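Local coordinates for uncharacterized protein (Leptospira interrogans serogroup Icterohaemorrhagiae serovar copenhageni, PDB 6ULO), which is of unknown function but is probably membrane-anchored and carries a DUF7790 domain assigned to the Rossmann-fold clan, at residues K39-D44 with T93-H98. Sequence-based numbering, arbitrary orientation. Where two conformers were deposited one is given.
Sequences KWDVGD and TQIVVH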
loop_
_atom_site.group_PDB
_atom_site.type_symbol
_atom_site.label_atom_id
_atom_site.label_comp_id
_atom_site.label_asym_id
_atom_site.label_seq_id
_atom_site.Cartn_x
_atom_site.Cartn_y
_atom_site.Cartn_z
ATOM N N LYS A 39 1.691 18.802 8.831
ATOM C CA LYS A 39 2.905 19.145 8.091
ATOM C C LYS A 39 3.231 18.133 7.016
ATOM O O LYS A 39 4.030 18.429 6.126
ATOM C CB LYS A 39 4.120 19.235 9.022
ATOM C CG LYS A 39 4.519 17.907 9.651
ATOM C CD LYS A 39 5.714 18.041 10.601
ATOM C CE LYS A 39 5.957 16.729 11.360
ATOM N NZ LYS A 39 7.067 16.824 12.366
ATOM N N TRP A 40 2.617 16.957 7.059
ATOM C CA TRP A 40 2.887 15.947 6.045
ATOM C C TRP A 40 2.075 16.141 4.783
ATOM O O TRP A 40 2.242 15.374 3.841
ATOM C CB TRP A 40 2.646 14.549 6.615
ATOM C CG TRP A 40 3.513 14.285 7.776
ATOM C CD1 TRP A 40 3.119 14.172 9.084
ATOM C CD2 TRP A 40 4.933 14.129 7.769
ATOM N NE1 TRP A 40 4.209 13.945 9.880
ATOM C CE2 TRP A 40 5.335 13.919 9.103
ATOM C CE3 TRP A 40 5.907 14.155 6.768
ATOM C CZ2 TRP A 40 6.672 13.718 9.469
ATOM C CZ3 TRP A 40 7.250 13.949 7.136
ATOM C CH2 TRP A 40 7.612 13.744 8.473
ATOM N N ASP A 41 1.176 17.119 4.752
ATOM C CA ASP A 41 0.376 17.414 3.563
ATOM C C ASP A 41 1.194 18.225 2.556
ATOM O O ASP A 41 0.904 19.375 2.236
ATOM C CB ASP A 41 -0.918 18.113 3.959
ATOM C CG ASP A 41 -1.917 17.151 4.539
ATOM O OD1 ASP A 41 -2.347 16.264 3.810
ATOM O OD2 ASP A 41 -2.278 17.252 5.715
ATOM N N VAL A 42 2.234 17.563 2.045
ATOM C CA VAL A 42 3.142 18.105 1.034
ATOM C C VAL A 42 3.384 17.007 0.009
ATOM O O VAL A 42 3.154 15.824 0.271
ATOM C CB VAL A 42 4.492 18.593 1.624
ATOM C CG1 VAL A 42 4.289 19.790 2.547
ATOM C CG2 VAL A 42 5.208 17.434 2.367
ATOM N N GLY A 43 3.828 17.410 -1.185
ATOM C CA GLY A 43 3.955 16.453 -2.275
ATOM C C GLY A 43 4.935 15.328 -1.991
ATOM O O GLY A 43 4.764 14.214 -2.497
ATOM N N ASP A 44 5.954 15.597 -1.164
ATOM C CA ASP A 44 6.971 14.592 -0.848
ATOM C C ASP A 44 6.341 13.313 -0.302
ATOM O O ASP A 44 6.877 12.217 -0.470
ATOM C CB ASP A 44 7.935 15.152 0.222
ATOM C CG ASP A 44 8.393 16.598 -0.039
ATOM O OD1 ASP A 44 9.630 16.790 -0.101
ATOM O OD2 ASP A 44 7.557 17.538 -0.171
ATOM N N THR A 93 -2.697 10.733 6.234
ATOM C CA THR A 93 -2.409 12.064 5.709
ATOM C C THR A 93 -3.352 12.338 4.534
ATOM O O THR A 93 -3.426 11.539 3.587
ATOM C CB THR A 93 -0.936 12.183 5.282
ATOM O OG1 THR A 93 -0.074 11.880 6.407
ATOM C CG2 THR A 93 -0.635 13.597 4.816
ATOM N N GLN A 94 -4.062 13.477 4.593
ATOM C CA GLN A 94 -5.086 13.743 3.589
ATOM C C GLN A 94 -4.504 13.788 2.180
ATOM O O GLN A 94 -5.148 13.308 1.230
ATOM C CB GLN A 94 -5.836 15.029 3.919
ATOM C CG GLN A 94 -7.096 15.199 3.116
ATOM C CD GLN A 94 -8.016 13.978 3.166
ATOM O OE1 GLN A 94 -8.169 13.254 2.190
ATOM N NE2 GLN A 94 -8.621 13.741 4.324
ATOM N N ILE A 95 -3.283 14.315 2.019
ATOM C CA ILE A 95 -2.740 14.414 0.671
ATOM C C ILE A 95 -2.556 13.042 0.058
ATOM O O ILE A 95 -2.714 12.881 -1.156
ATOM C CB ILE A 95 -1.455 15.268 0.610
ATOM C CG1 ILE A 95 -1.216 15.741 -0.848
ATOM C CG2 ILE A 95 -0.206 14.490 1.110
ATOM C CD1 ILE A 95 0.007 16.664 -1.008
ATOM N N VAL A 96 -2.200 12.039 0.872
ATOM C CA VAL A 96 -2.009 10.692 0.344
ATOM C C VAL A 96 -3.339 10.097 -0.101
ATOM O O VAL A 96 -3.453 9.540 -1.194
ATOM C CB VAL A 96 -1.318 9.816 1.406
ATOM C CG1 VAL A 96 -1.306 8.368 0.970
ATOM C CG2 VAL A 96 0.092 10.296 1.700
ATOM N N VAL A 97 -4.384 10.260 0.722
ATOM C CA VAL A 97 -5.705 9.739 0.389
ATOM C C VAL A 97 -6.207 10.379 -0.895
ATOM O O VAL A 97 -6.674 9.690 -1.811
ATOM C CB VAL A 97 -6.689 9.923 1.569
ATOM C CG1 VAL A 97 -8.076 9.388 1.192
ATOM C CG2 VAL A 97 -6.165 9.220 2.841
ATOM N N HIS A 98 -6.029 11.693 -1.018
ATOM C CA HIS A 98 -6.523 12.388 -2.204
ATOM C C HIS A 98 -5.690 12.085 -3.437
ATOM O O HIS A 98 -6.247 11.936 -4.524
ATOM C CB HIS A 98 -6.551 13.879 -1.923
ATOM C CG HIS A 98 -7.724 14.270 -1.093
ATOM N ND1 HIS A 98 -7.807 15.473 -0.433
ATOM C CD2 HIS A 98 -8.896 13.628 -0.869
ATOM C CE1 HIS A 98 -8.982 15.554 0.172
ATOM N NE2 HIS A 98 -9.661 14.447 -0.080
HETATM O O HOH W 1 -3.676 15.252 6.809
#
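A loop-to-helix contact, a carboxylate held at the first turn of helix 94-109, joins Asp-41 of the loop between helices 18-28 and 57-60 to Ile-95, just after strand 86-91. OD1 of Asp-41 accepts a hydrogen bond from Ile-95 N at 2.8 Å, the donor lying nearly along the C-O axis although the hydrogen bond is bent (N-H...O 141°). The other oxygen, OD2, accepts a hydrogen bond from a water, 2.7 Å from OD2 to the water oxygen, that in turn accepts from Gln-94 N, so both amides are served, one directly and one through water. Thr-93 holds the N-cap position without capping through its hydroxyl; its CG2 instead lies against the carboxylate, 3.3 Å from Asp-41 OD1. The helix N-terminus would be expected to stabilise a negative charge here. An inverse gamma turn centred on Asp-41 carries the chain onward past Ile-95, whose CG1, anti to the backbone N (chi1 -160°), extends CD1 to 3.5 Å from Val-42 O. Thr-38 N, also hydrogen-bonded to Asp-41 OD2, further fixes the carboxylate. Ile-95 also packs on Val-145 and Gln-148 of helix 139-166, and on the strand 191-195 side Gln-94 touches Arg-195 and Val-97 meets Pro-193.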